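Local coordinates for protein Cyp101j2 (Sphingobium yanoikuyae, PDB 5KYO) that probably acts as a haem-containing cytochrome P450 monooxygenase that hydroxylates 1,8-cineole, at residues D48-V53 and V107-E112; H72-T77 and G82-L87; H290-A295 and L358-G363; F310-P315 and L362-R367. All blocks are in the same frame, centred on the assembly; numbering follows the deposited sequence.

Interaction 1. Residues D48-V53 and V107-E112; sequences DIYRDV and VLVPKE
The phenol ring of Tyr-50 meets the carbonyl oxygen of Val-109 at its edge, in the ring plane, while Ile-49 CG2 lies over one face, displaced toward the rim. Tyr-50 OH donates to Val-109 O at 2.6 Å, nearly along the C=O axis, with a C=O...donor angle of 160°. The same hydroxyl accepts a bond of 2.7 Å from water 1, whose oxygen in turn accepts from Val-109 N at 2.9 Å. Both backbone polar atoms of Val-109 are therefore served from one tyrosine tip, directly and through water. This joins the loop preceding helix 59-69 to the lead-in of helix 111-118, which probably corresponds to the B' helix of the P450 fold; the N-cap of that helix is Pro-110, reached through a cis peptide. A type I turn from Asp-48 to Arg-51 presents the tyrosine, and Asp-48 OD1 accepts from Tyr-50 N at 3.2 Å, an Asx turn, which suits the short carboxylate of aspartate. Branched aliphatic residues fill the remaining contact: Val-109 CG2 lies 4.0 Å from Ile-49 CG2 and 4.1 Å from Tyr-50 CE2. Both Ile-49 and Val-109 also touch Met-341 of strand 339-343.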
loop_
_atom_site.group_PDB
_atom_site.type_symbol
_atom_site.label_atom_id
_atom_site.label_comp_id
_atom_site.label_asym_id
_atom_site.label_seq_id
_atom_site.Cartn_x
_atom_site.Cartn_y
_atom_site.Cartn_z
ATOM N N ASP A 48 -12.342 1.237 14.687
ATOM C CA ASP A 48 -12.761 0.521 13.470
ATOM C C ASP A 48 -11.821 0.960 12.333
ATOM O O ASP A 48 -11.813 2.127 11.942
ATOM C CB ASP A 48 -14.237 0.808 13.118
ATOM C CG ASP A 48 -14.823 -0.198 12.131
ATOM O OD1 ASP A 48 -14.039 -0.949 11.526
ATOM O OD2 ASP A 48 -16.066 -0.244 11.962
ATOM N N ILE A 49 -11.012 0.027 11.841
ATOM C CA ILE A 49 -10.005 0.344 10.814
ATOM C C ILE A 49 -10.696 0.651 9.493
ATOM O O ILE A 49 -10.072 1.174 8.570
ATOM C CB ILE A 49 -8.998 -0.813 10.643
ATOM C CG1 ILE A 49 -7.804 -0.421 9.750
ATOM C CG2 ILE A 49 -9.701 -2.007 10.092
ATOM C CD1 ILE A 49 -7.110 0.897 10.134
ATOM N N TYR A 50 -11.990 0.352 9.407
ATOM C CA TYR A 50 -12.754 0.640 8.193
ATOM C C TYR A 50 -13.584 1.929 8.255
ATOM O O TYR A 50 -14.114 2.390 7.236
ATOM C CB TYR A 50 -13.644 -0.546 7.874
ATOM C CG TYR A 50 -12.813 -1.781 7.647
ATOM C CD1 TYR A 50 -12.007 -1.894 6.523
ATOM C CD2 TYR A 50 -12.793 -2.811 8.570
ATOM C CE1 TYR A 50 -11.232 -3.010 6.311
ATOM C CE2 TYR A 50 -12.011 -3.946 8.361
ATOM C CZ TYR A 50 -11.226 -4.031 7.226
ATOM O OH TYR A 50 -10.440 -5.145 6.995
ATOM N N ARG A 51 -13.677 2.500 9.450
ATOM C CA ARG A 51 -14.498 3.688 9.710
ATOM C C ARG A 51 -13.820 4.967 9.228
ATOM O O ARG A 51 -12.607 5.122 9.364
ATOM C CB ARG A 51 -14.806 3.768 11.204
ATOM C CG ARG A 51 -15.318 5.112 11.717
ATOM C CD ARG A 51 -15.312 5.099 13.227
ATOM N NE ARG A 51 -16.217 4.089 13.759
ATOM C CZ ARG A 51 -16.296 3.770 15.048
ATOM N NH1 ARG A 51 -15.502 4.362 15.924
ATOM N NH2 ARG A 51 -17.151 2.846 15.456
ATOM N N ASP A 52 -14.606 5.870 8.648
ATOM C CA ASP A 52 -14.077 7.110 8.087
ATOM C C ASP A 52 -13.419 8.005 9.115
ATOM O O ASP A 52 -13.781 8.010 10.294
ATOM C CB ASP A 52 -15.175 7.917 7.385
ATOM C CG ASP A 52 -15.494 7.387 6.011
ATOM O OD1 ASP A 52 -14.682 6.592 5.493
ATOM O OD2 ASP A 52 -16.527 7.792 5.437
ATOM N N VAL A 53 -12.441 8.767 8.649
ATOM C CA VAL A 53 -11.871 9.843 9.448
ATOM C C VAL A 53 -12.997 10.833 9.749
ATOM O O VAL A 53 -13.777 11.162 8.860
ATOM C CB VAL A 53 -10.707 10.541 8.710
ATOM C CG1 VAL A 53 -10.178 11.702 9.525
ATOM C CG2 VAL A 53 -9.596 9.544 8.431
ATOM N N VAL A 107 -3.512 -11.581 7.967
ATOM C CA VAL A 107 -3.064 -10.189 7.991
ATOM C C VAL A 107 -4.219 -9.227 7.870
ATOM O O VAL A 107 -4.016 -8.022 7.857
ATOM C CB VAL A 107 -2.047 -9.857 6.852
ATOM C CG1 VAL A 107 -0.769 -10.643 7.020
ATOM C CG2 VAL A 107 -2.664 -10.067 5.476
ATOM N N LEU A 108 -5.428 -9.767 7.778
ATOM C CA LEU A 108 -6.623 -8.969 7.576
ATOM C C LEU A 108 -7.627 -9.240 8.689
ATOM O O LEU A 108 -7.723 -10.370 9.194
ATOM C CB LEU A 108 -7.249 -9.268 6.204
ATOM C CG LEU A 108 -6.415 -8.884 4.979
ATOM C CD1 LEU A 108 -7.243 -8.998 3.696
ATOM C CD2 LEU A 108 -5.845 -7.470 5.124
ATOM N N VAL A 109 -8.359 -8.201 9.079
ATOM C CA VAL A 109 -9.461 -8.345 10.034
ATOM C C VAL A 109 -10.797 -8.084 9.339
ATOM O O VAL A 109 -10.865 -7.278 8.412
ATOM C CB VAL A 109 -9.306 -7.394 11.239
ATOM C CG1 VAL A 109 -8.017 -7.695 11.995
ATOM C CG2 VAL A 109 -9.331 -5.961 10.779
ATOM N N PRO A 110 -11.866 -8.790 9.752
ATOM C CA PRO A 110 -11.923 -9.841 10.777
ATOM C C PRO A 110 -11.218 -11.118 10.341
ATOM O O PRO A 110 -11.246 -11.458 9.149
ATOM C CB PRO A 110 -13.429 -10.095 10.940
ATOM C CG PRO A 110 -14.100 -8.919 10.319
ATOM C CD PRO A 110 -13.203 -8.502 9.207
ATOM N N LYS A 111 -10.596 -11.816 11.291
ATOM C CA LYS A 111 -9.833 -13.026 10.974
ATOM C C LYS A 111 -10.664 -14.141 10.331
ATOM O O LYS A 111 -10.233 -14.753 9.355
ATOM C CB LYS A 111 -9.151 -13.572 12.230
ATOM C CG LYS A 111 -8.741 -15.049 12.088
ATOM C CD LYS A 111 -7.900 -15.543 13.258
ATOM C CE LYS A 111 -7.189 -16.841 12.901
ATOM N NZ LYS A 111 -6.358 -17.372 14.029
ATOM N N GLU A 112 -11.854 -14.401 10.865
ATOM C CA GLU A 112 -12.648 -15.537 10.392
ATOM C C GLU A 112 -13.573 -15.167 9.240
ATOM O O GLU A 112 -14.514 -15.896 8.941
ATOM C CB GLU A 112 -13.469 -16.142 11.535
HETATM O O HOH W 1 -7.923 -5.516 8.015
#

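Interaction 2. Residues H72-T77 and G82-L87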
loop_
_atom_site.group_PDB
_atom_site.type_symbol
_atom_site.label_atom_id
_atom_site.label_comp_id
_atom_site.label_asym_id
_atom_site.label_seq_id
_atom_site.Cartn_x
_atom_site.Cartn_y
_atom_site.Cartn_z
ATOM N N HIS A 72 -2.404 2.584 26.936
ATOM C CA HIS A 72 -1.309 1.640 26.732
ATOM C C HIS A 72 -0.863 1.613 25.271
ATOM O O HIS A 72 -1.654 1.906 24.379
ATOM C CB HIS A 72 -1.721 0.232 27.165
ATOM C CG HIS A 72 -2.160 0.143 28.591
ATOM N ND1 HIS A 72 -1.300 -0.189 29.614
ATOM C CD2 HIS A 72 -3.370 0.344 29.166
ATOM C CE1 HIS A 72 -1.961 -0.190 30.759
ATOM N NE2 HIS A 72 -3.219 0.131 30.514
ATOM N N PRO A 73 0.411 1.265 25.031
ATOM C CA PRO A 73 0.933 1.047 23.677
ATOM C C PRO A 73 0.164 -0.039 22.923
ATOM O O PRO A 73 0.102 -0.014 21.693
ATOM C CB PRO A 73 2.376 0.604 23.927
ATOM C CG PRO A 73 2.732 1.214 25.226
ATOM C CD PRO A 73 1.476 1.179 26.045
ATOM N N LEU A 74 -0.409 -0.989 23.654
ATOM C CA LEU A 74 -1.171 -2.057 23.026
ATOM C C LEU A 74 -2.591 -2.032 23.545
ATOM O O LEU A 74 -2.832 -2.338 24.709
ATOM C CB LEU A 74 -0.525 -3.424 23.291
ATOM C CG LEU A 74 -1.070 -4.613 22.488
ATOM C CD1 LEU A 74 -0.500 -4.621 21.080
ATOM C CD2 LEU A 74 -0.791 -5.951 23.167
ATOM N N MET A 75 -3.531 -1.662 22.686
ATOM C CA MET A 75 -4.945 -1.637 23.058
ATOM C C MET A 75 -5.708 -2.737 22.325
ATOM O O MET A 75 -5.151 -3.425 21.464
ATOM C CB MET A 75 -5.567 -0.263 22.749
ATOM C CG MET A 75 -4.939 0.899 23.507
ATOM S SD MET A 75 -5.305 0.854 25.288
ATOM C CE MET A 75 -6.994 1.425 25.262
ATOM N N TRP A 76 -6.989 -2.887 22.661
ATOM C CA TRP A 76 -7.833 -3.938 22.101
ATOM C C TRP A 76 -9.202 -3.367 21.762
ATOM O O TRP A 76 -9.777 -2.607 22.544
ATOM C CB TRP A 76 -7.967 -5.104 23.089
ATOM C CG TRP A 76 -8.740 -6.284 22.582
ATOM C CD1 TRP A 76 -8.229 -7.413 22.003
ATOM C CD2 TRP A 76 -10.162 -6.470 22.630
ATOM N NE1 TRP A 76 -9.242 -8.275 21.674
ATOM C CE2 TRP A 76 -10.439 -7.722 22.048
ATOM C CE3 TRP A 76 -11.228 -5.694 23.099
ATOM C CZ2 TRP A 76 -11.735 -8.218 21.921
ATOM C CZ3 TRP A 76 -12.516 -6.185 22.971
ATOM C CH2 TRP A 76 -12.759 -7.442 22.395
ATOM N N THR A 77 -9.709 -3.719 20.585
ATOM C CA THR A 77 -10.981 -3.194 20.087
ATOM C C THR A 77 -11.944 -4.345 19.819
ATOM O O THR A 77 -11.547 -5.380 19.285
ATOM C CB THR A 77 -10.790 -2.348 18.784
ATOM O OG1 THR A 77 -12.066 -1.965 18.235
ATOM C CG2 THR A 77 -10.005 -3.137 17.737
ATOM N N GLY A 82 -12.612 -8.540 16.991
ATOM C CA GLY A 82 -11.869 -8.279 18.213
ATOM C C GLY A 82 -10.380 -8.464 17.982
ATOM O O GLY A 82 -9.942 -9.555 17.606
ATOM N N HIS A 83 -9.594 -7.410 18.188
ATOM C CA HIS A 83 -8.163 -7.524 17.926
ATOM C C HIS A 83 -7.329 -6.459 18.617
ATOM O O HIS A 83 -7.814 -5.372 18.921
ATOM C CB HIS A 83 -7.893 -7.498 16.409
ATOM C CG HIS A 83 -8.253 -6.206 15.742
ATOM N ND1 HIS A 83 -7.358 -5.167 15.607
ATOM C CD2 HIS A 83 -9.405 -5.788 15.160
ATOM C CE1 HIS A 83 -7.939 -4.165 14.968
ATOM N NE2 HIS A 83 -9.181 -4.516 14.688
ATOM N N TRP A 84 -6.071 -6.796 18.878
ATOM C CA TRP A 84 -5.141 -5.856 19.484
ATOM C C TRP A 84 -4.585 -4.892 18.440
ATOM O O TRP A 84 -4.501 -5.225 17.252
ATOM C CB TRP A 84 -3.983 -6.582 20.169
ATOM C CG TRP A 84 -4.380 -7.648 21.134
ATOM C CD1 TRP A 84 -4.534 -8.984 20.868
ATOM C CD2 TRP A 84 -4.640 -7.485 22.533
ATOM N NE1 TRP A 84 -4.884 -9.655 22.013
ATOM C CE2 TRP A 84 -4.953 -8.759 23.051
ATOM C CE3 TRP A 84 -4.637 -6.384 23.400
ATOM C CZ2 TRP A 84 -5.274 -8.961 24.399
ATOM C CZ3 TRP A 84 -4.955 -6.586 24.739
ATOM C CH2 TRP A 84 -5.267 -7.864 25.224
ATOM N N VAL A 85 -4.199 -3.702 18.893
ATOM C CA VAL A 85 -3.606 -2.702 18.010
ATOM C C VAL A 85 -2.339 -2.111 18.630
ATOM O O VAL A 85 -2.371 -1.566 19.742
ATOM C CB VAL A 85 -4.592 -1.552 17.685
ATOM C CG1 VAL A 85 -3.986 -0.619 16.626
ATOM C CG2 VAL A 85 -5.939 -2.080 17.213
ATOM N N ALA A 86 -1.224 -2.231 17.917
ATOM C CA ALA A 86 0.022 -1.605 18.349
ATOM C C ALA A 86 -0.022 -0.116 18.015
ATOM O O ALA A 86 -0.183 0.269 16.840
ATOM C CB ALA A 86 1.213 -2.261 17.703
ATOM N N LEU A 87 0.112 0.711 19.052
ATOM C CA LEU A 87 -0.073 2.155 18.918
ATOM C C LEU A 87 1.189 2.983 19.165
ATOM O O LEU A 87 1.122 4.215 19.286
ATOM C CB LEU A 87 -1.182 2.616 19.863
ATOM C CG LEU A 87 -2.568 2.113 19.440
ATOM C CD1 LEU A 87 -3.625 2.535 20.420
ATOM C CD2 LEU A 87 -2.919 2.621 18.047
#
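Trp-76 and Trp-84 face each other as a non-hydrogen-bonded pair of the antiparallel hairpin 74-77/83-86, at one margin of the mixed sheet of the P450 fold. From Trp-76, CB rests 3.6 Å from Trp-84 CE3. With CG anti to the backbone N (chi1 -176°), the indole runs back over the neighbouring strand: CD1 stands over the centre of the Trp-84 ring system, 3.6 Å from its CD2, making an edge-to-face pair with planes at 71°. Farther out, Trp-76 NE1 passes 3.6 Å from His-83 N, which lies over the Trp-76 face, and Trp-76 CZ2 reaches Gly-82 CA at 3.7 Å. Glycine suits that place: at its positive phi (85°) the bare CA lets the indole lie against the backbone. On the opposite sheet face, Thr-77 CG2 sits over the imidazole of His-83, 3.6 Å from its centroid. Between the faces, Met-75 and Val-85 exchange backbone bonds, Val-85 N to Met-75 O being 2.8 Å, and Thr-77 pairs likewise with His-83. Trp-84 NE1 finds its acceptor in Asp-338, so its polar edge is satisfied while its face receives Trp-76. Chemically, then, paired amides hold the strands in register while aromatic and methyl groups pack on both faces of a largely buried hairpin.

Interaction 3. Residues H290-A295 and L358-G363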
loop_
_atom_site.group_PDB
_atom_site.type_symbol
_atom_site.label_atom_id
_atom_site.label_comp_id
_atom_site.label_asym_id
_atom_site.label_seq_id
_atom_site.Cartn_x
_atom_site.Cartn_y
_atom_site.Cartn_z
ATOM N N HIS A 290 0.932 25.605 -0.724
ATOM C CA HIS A 290 1.361 26.369 -1.890
ATOM C C HIS A 290 2.846 26.686 -1.822
ATOM O O HIS A 290 3.490 26.747 -2.847
ATOM C CB HIS A 290 0.540 27.652 -2.060
ATOM C CG HIS A 290 0.419 28.478 -0.824
ATOM N ND1 HIS A 290 -0.495 28.199 0.169
ATOM C CD2 HIS A 290 1.063 29.606 -0.443
ATOM C CE1 HIS A 290 -0.393 29.111 1.121
ATOM N NE2 HIS A 290 0.546 29.973 0.773
ATOM N N ALA A 291 3.398 26.834 -0.620
ATOM C CA ALA A 291 4.843 27.038 -0.474
ATOM C C ALA A 291 5.634 25.919 -1.138
ATOM O O ALA A 291 6.579 26.171 -1.884
ATOM C CB ALA A 291 5.218 27.142 0.992
ATOM N N LEU A 292 5.238 24.681 -0.866
ATOM C CA LEU A 292 5.905 23.515 -1.447
ATOM C C LEU A 292 5.696 23.395 -2.959
ATOM O O LEU A 292 6.643 23.174 -3.729
ATOM C CB LEU A 292 5.404 22.244 -0.751
ATOM C CG LEU A 292 5.854 20.904 -1.335
ATOM C CD1 LEU A 292 7.358 20.741 -1.204
ATOM C CD2 LEU A 292 5.124 19.807 -0.597
ATOM N N ARG A 293 4.447 23.520 -3.384
ATOM C CA ARG A 293 4.101 23.457 -4.803
ATOM C C ARG A 293 4.879 24.475 -5.651
ATOM O O ARG A 293 5.443 24.133 -6.685
ATOM C CB ARG A 293 2.589 23.657 -4.975
ATOM C CG ARG A 293 2.073 23.550 -6.399
ATOM C CD ARG A 293 0.569 23.774 -6.480
ATOM N NE ARG A 293 0.163 25.173 -6.223
ATOM C CZ ARG A 293 -0.535 25.580 -5.171
ATOM N NH1 ARG A 293 -0.882 24.732 -4.211
ATOM N NH2 ARG A 293 -0.862 26.862 -5.053
ATOM N N ARG A 294 4.902 25.736 -5.223
ATOM C CA ARG A 294 5.612 26.752 -5.989
ATOM C C ARG A 294 7.135 26.522 -6.009
ATOM O O ARG A 294 7.798 26.815 -7.010
ATOM C CB ARG A 294 5.275 28.148 -5.442
ATOM C CG ARG A 294 3.762 28.415 -5.287
ATOM C CD ARG A 294 3.215 29.488 -6.195
ATOM N NE ARG A 294 1.752 29.594 -6.134
ATOM C CZ ARG A 294 1.088 30.359 -5.268
ATOM N NH1 ARG A 294 1.747 31.095 -4.382
ATOM N NH2 ARG A 294 -0.234 30.385 -5.294
ATOM N N ALA A 295 7.705 25.982 -4.934
ATOM C CA ALA A 295 9.142 25.690 -4.940
ATOM C C ALA A 295 9.481 24.609 -5.963
ATOM O O ALA A 295 10.455 24.722 -6.753
ATOM C CB ALA A 295 9.608 25.277 -3.544
ATOM N N LEU A 358 4.080 15.622 11.382
ATOM C CA LEU A 358 3.024 16.105 10.505
ATOM C C LEU A 358 3.531 17.194 9.581
ATOM O O LEU A 358 2.869 17.553 8.608
ATOM C CB LEU A 358 1.843 16.643 11.316
ATOM C CG LEU A 358 0.871 15.627 11.903
ATOM C CD1 LEU A 358 -0.310 16.347 12.541
ATOM C CD2 LEU A 358 0.384 14.621 10.852
ATOM N N GLU A 359 4.693 17.753 9.891
ATOM C CA GLU A 359 5.209 18.824 9.057
ATOM C C GLU A 359 5.885 18.253 7.819
ATOM O O GLU A 359 6.665 17.303 7.906
ATOM C CB GLU A 359 6.182 19.705 9.839
ATOM C CG GLU A 359 6.758 20.829 9.009
ATOM C CD GLU A 359 7.448 21.881 9.848
ATOM O OE1 GLU A 359 8.176 21.514 10.798
ATOM O OE2 GLU A 359 7.254 23.078 9.555
ATOM N N PHE A 360 5.568 18.823 6.664
ATOM C CA PHE A 360 6.264 18.441 5.444
ATOM C C PHE A 360 7.484 19.335 5.297
ATOM O O PHE A 360 7.360 20.544 5.087
ATOM C CB PHE A 360 5.338 18.545 4.217
ATOM C CG PHE A 360 5.900 17.887 2.977
ATOM C CD1 PHE A 360 6.905 18.506 2.253
ATOM C CD2 PHE A 360 5.422 16.654 2.546
ATOM C CE1 PHE A 360 7.439 17.930 1.113
ATOM C CE2 PHE A 360 5.961 16.056 1.389
ATOM C CZ PHE A 360 6.970 16.700 0.680
ATOM N N ARG A 361 8.665 18.744 5.435
ATOM C CA ARG A 361 9.921 19.469 5.336
ATOM C C ARG A 361 10.875 18.873 4.307
ATOM O O ARG A 361 11.181 17.688 4.353
ATOM C CB ARG A 361 10.609 19.505 6.704
ATOM C CG ARG A 361 10.052 20.571 7.638
ATOM C CD ARG A 361 10.673 20.483 9.024
ATOM N NE ARG A 361 12.085 20.113 8.977
ATOM C CZ ARG A 361 12.730 19.514 9.975
ATOM N NH1 ARG A 361 12.083 19.221 11.099
ATOM N NH2 ARG A 361 14.017 19.206 9.856
ATOM N N LEU A 362 11.342 19.700 3.378
ATOM C CA LEU A 362 12.437 19.307 2.497
ATOM C C LEU A 362 13.786 19.270 3.226
ATOM O O LEU A 362 14.729 18.625 2.781
ATOM C CB LEU A 362 12.530 20.259 1.303
ATOM C CG LEU A 362 11.267 20.373 0.446
ATOM C CD1 LEU A 362 11.550 21.166 -0.825
ATOM C CD2 LEU A 362 10.771 18.976 0.118
ATOM N N GLY A 363 13.893 19.957 4.352
ATOM C CA GLY A 363 15.175 20.019 5.037
ATOM C C GLY A 363 15.661 18.762 5.754
ATOM O O GLY A 363 16.799 18.722 6.226
#
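Leu-292, on helix 290-298, and Phe-360, in a chain segment with no regular secondary structure, bring their CA atoms to 8.6 Å, a spacing that leaves side chains alone to meet. Helix 290-298 is probably the J helix of the P450 fold, and Phe-360 probably lies in the loop leading to the PERF-like segment, four residues before its arginine, Arg-364. The two side chains cross at about a right angle. Both have CG anti to the backbone N, at chi1 173° for Leu-292 and -168° for Phe-360, and from there one methyl of the leucine reaches over the ring: CD2 lies 3.7 Å from the ring centroid and 24° off the normal, a CH-pi contact displaced toward the rim. Leu-292 CD1 follows beside it, 3.6 Å from Phe-360 CE1. A branched leucine suits this spot because its two methyls can serve two partners, the phenyl and the neighbouring Leu-362. The ring also meets Phe-310 of helix 303-313 and His-285 of helix 273-288, which makes it the junction of three helices with the meander. Next to it the backbone N of Arg-361 donates to the carboxylate of Glu-309. Beyond the CE1 rim of the phenyl, Leu-292 CD1 touches Leu-362 CD2 at 4.1 Å.

Interaction 4. Residues F310-P315 and L362-R367; sequences FFRRFP and LGRKAR
Arg-312 and Arg-364 cross at about a right angle, their guanidinium planes inclined by 50°; Arg-364 NH2 lies over one face of Arg-312, displaced toward the rim. Sequence and geometry mark the ExxR motif of the K helix, here helix 303-313, with Glu-309 and Arg-312, joined by Arg-364 from the PERF-like segment of the meander: the Glu-Arg-Arg triad of cytochromes P450. The approach is close, with Arg-312 NE 3.4 Å from Arg-364 NE and Arg-312 NH2 3.4 Å from Arg-364 NH2, yet both groups serve one carboxylate. Glu-309 forms salt bridges to Arg-312 NE through OE1 and to Arg-364 NE through OE2, which probably offsets the two positive charges. Arg-312 reaches in with CG anti to the backbone N (chi1 -179°) and then bends at chi3, whereas Arg-364 runs extended from CG to NE. Their outer nitrogens hold backbone carbonyls, Arg-312 NH1 that of Pro-357 and Arg-364 NH1 that of Glu-355, a use planar guanidinium groups suit well. Arg-367 adds a third arginine, its NE also paired with Glu-309 and its NH1 with Asp-305. Its aliphatic part packs on that of Arg-312: Arg-367 CG lies 4.2 Å from Arg-312 CD, while Arg-364 CB stands over the Arg-367 guanidinium.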
loop_
_atom_site.group_PDB
_atom_site.type_symbol
_atom_site.label_atom_id
_atom_site.label_comp_id
_atom_site.label_asym_id
_atom_site.label_seq_id
_atom_site.Cartn_x
_atom_site.Cartn_y
_atom_site.Cartn_z
ATOM N N PHE A 310 7.376 12.754 1.005
ATOM C CA PHE A 310 6.023 12.239 0.761
ATOM C C PHE A 310 5.906 10.794 1.284
ATOM O O PHE A 310 4.895 10.433 1.869
ATOM C CB PHE A 310 5.648 12.286 -0.738
ATOM C CG PHE A 310 5.230 13.669 -1.234
ATOM C CD1 PHE A 310 4.077 14.280 -0.760
ATOM C CD2 PHE A 310 5.980 14.320 -2.196
ATOM C CE1 PHE A 310 3.706 15.553 -1.213
ATOM C CE2 PHE A 310 5.613 15.584 -2.664
ATOM C CZ PHE A 310 4.475 16.199 -2.160
ATOM N N PHE A 311 6.918 9.960 1.100
ATOM C CA PHE A 311 6.753 8.589 1.587
ATOM C C PHE A 311 6.845 8.530 3.111
ATOM O O PHE A 311 6.125 7.754 3.736
ATOM C CB PHE A 311 7.751 7.626 0.929
ATOM C CG PHE A 311 7.327 7.196 -0.449
ATOM C CD1 PHE A 311 6.179 6.449 -0.623
ATOM C CD2 PHE A 311 8.033 7.587 -1.565
ATOM C CE1 PHE A 311 5.763 6.064 -1.882
ATOM C CE2 PHE A 311 7.615 7.228 -2.843
ATOM C CZ PHE A 311 6.484 6.456 -3.002
ATOM N N ARG A 312 7.669 9.387 3.716
ATOM C CA ARG A 312 7.695 9.478 5.186
ATOM C C ARG A 312 6.397 10.044 5.757
ATOM O O ARG A 312 5.872 9.539 6.746
ATOM C CB ARG A 312 8.858 10.343 5.685
ATOM C CG ARG A 312 8.899 10.419 7.216
ATOM C CD ARG A 312 9.552 11.701 7.724
ATOM N NE ARG A 312 8.794 12.898 7.368
ATOM C CZ ARG A 312 7.725 13.331 8.034
ATOM N NH1 ARG A 312 7.279 12.646 9.072
ATOM N NH2 ARG A 312 7.092 14.438 7.658
ATOM N N ARG A 313 5.877 11.096 5.135
ATOM C CA ARG A 313 4.776 11.880 5.715
ATOM C C ARG A 313 3.415 11.186 5.608
ATOM O O ARG A 313 2.561 11.356 6.483
ATOM C CB ARG A 313 4.725 13.261 5.040
ATOM C CG ARG A 313 3.519 14.163 5.384
ATOM C CD ARG A 313 3.315 14.454 6.885
ATOM N NE ARG A 313 2.154 15.319 7.048
ATOM C CZ ARG A 313 0.901 14.873 7.048
ATOM N NH1 ARG A 313 0.656 13.576 6.939
ATOM N NH2 ARG A 313 -0.104 15.715 7.158
ATOM N N PHE A 314 3.225 10.369 4.570
ATOM C CA PHE A 314 1.912 9.788 4.300
ATOM C C PHE A 314 1.858 8.255 4.274
ATOM O O PHE A 314 1.534 7.668 3.249
ATOM C CB PHE A 314 1.388 10.326 2.963
ATOM C CG PHE A 314 1.201 11.814 2.959
ATOM C CD1 PHE A 314 0.169 12.382 3.694
ATOM C CD2 PHE A 314 2.065 12.642 2.271
ATOM C CE1 PHE A 314 -0.024 13.756 3.718
ATOM C CE2 PHE A 314 1.883 14.036 2.289
ATOM C CZ PHE A 314 0.838 14.584 3.021
ATOM N N PRO A 315 2.188 7.606 5.397
ATOM C CA PRO A 315 2.036 6.145 5.439
ATOM C C PRO A 315 0.558 5.780 5.248
ATOM O O PRO A 315 -0.287 6.534 5.720
ATOM C CB PRO A 315 2.539 5.778 6.837
ATOM C CG PRO A 315 2.317 7.074 7.668
ATOM C CD PRO A 315 2.594 8.177 6.697
ATOM N N LEU A 362 11.342 19.700 3.378
ATOM C CA LEU A 362 12.437 19.307 2.497
ATOM C C LEU A 362 13.786 19.270 3.226
ATOM O O LEU A 362 14.729 18.625 2.781
ATOM C CB LEU A 362 12.530 20.259 1.303
ATOM C CG LEU A 362 11.267 20.373 0.446
ATOM C CD1 LEU A 362 11.550 21.166 -0.825
ATOM C CD2 LEU A 362 10.771 18.976 0.118
ATOM N N GLY A 363 13.893 19.957 4.352
ATOM C CA GLY A 363 15.175 20.019 5.037
ATOM C C GLY A 363 15.661 18.762 5.754
ATOM O O GLY A 363 16.799 18.722 6.226
ATOM N N ARG A 364 14.826 17.728 5.817
ATOM C CA ARG A 364 14.997 16.676 6.826
ATOM C C ARG A 364 16.295 15.879 6.773
ATOM O O ARG A 364 16.657 15.293 5.749
ATOM C CB ARG A 364 13.830 15.699 6.770
ATOM C CG ARG A 364 12.564 16.279 7.315
ATOM C CD ARG A 364 11.631 15.214 7.814
ATOM N NE ARG A 364 10.333 15.776 8.175
ATOM C CZ ARG A 364 9.959 16.085 9.412
ATOM N NH1 ARG A 364 10.785 15.886 10.432
ATOM N NH2 ARG A 364 8.752 16.585 9.627
ATOM N N LYS A 365 16.967 15.852 7.919
ATOM C CA LYS A 365 18.232 15.164 8.088
ATOM C C LYS A 365 17.993 13.720 8.504
ATOM O O LYS A 365 18.838 12.855 8.294
ATOM C CB LYS A 365 19.093 15.882 9.130
ATOM C CG LYS A 365 19.411 17.328 8.772
ATOM C CD LYS A 365 20.349 17.972 9.782
ATOM C CE LYS A 365 20.751 19.370 9.331
ATOM N NZ LYS A 365 21.742 19.984 10.259
ATOM N N ALA A 366 16.835 13.471 9.104
ATOM C CA ALA A 366 16.451 12.120 9.493
ATOM C C ALA A 366 15.090 11.777 8.898
ATOM O O ALA A 366 14.118 12.514 9.089
ATOM C CB ALA A 366 16.428 11.981 11.015
ATOM N N ARG A 367 15.028 10.667 8.167
ATOM C CA ARG A 367 13.775 10.231 7.560
ATOM C C ARG A 367 13.554 8.728 7.691
ATOM O O ARG A 367 13.397 8.024 6.690
ATOM C CB ARG A 367 13.725 10.628 6.085
ATOM C CG ARG A 367 13.248 12.042 5.859
ATOM C CD ARG A 367 12.571 12.235 4.504
ATOM N NE ARG A 367 12.428 13.662 4.205
ATOM C CZ ARG A 367 13.259 14.355 3.434
ATOM N NH1 ARG A 367 14.288 13.754 2.836
ATOM N NH2 ARG A 367 13.045 15.650 3.237
#

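Overall arrangement
From the N terminus, interaction 1 closes a loop of 53 residues between the segment before helix 59-69 and the lead-in of helix 111-118. Within that loop falls interaction 2, a short hairpin of the mixed sheet; the two touch where Val-109 CG1 packs on His-83 CD2 at 3.9 Å. The later pair follow in series, with interaction 2 and interaction 3 about 33 Å apart centre to centre. Interaction 3 starts on helix 290-298; interaction 4, starting on helix 303-313, opens inside the loop of interaction 3 but ends slightly beyond it, so the two cross, sharing Leu-362 and Gly-363. Together they tie the meander to two successive helices.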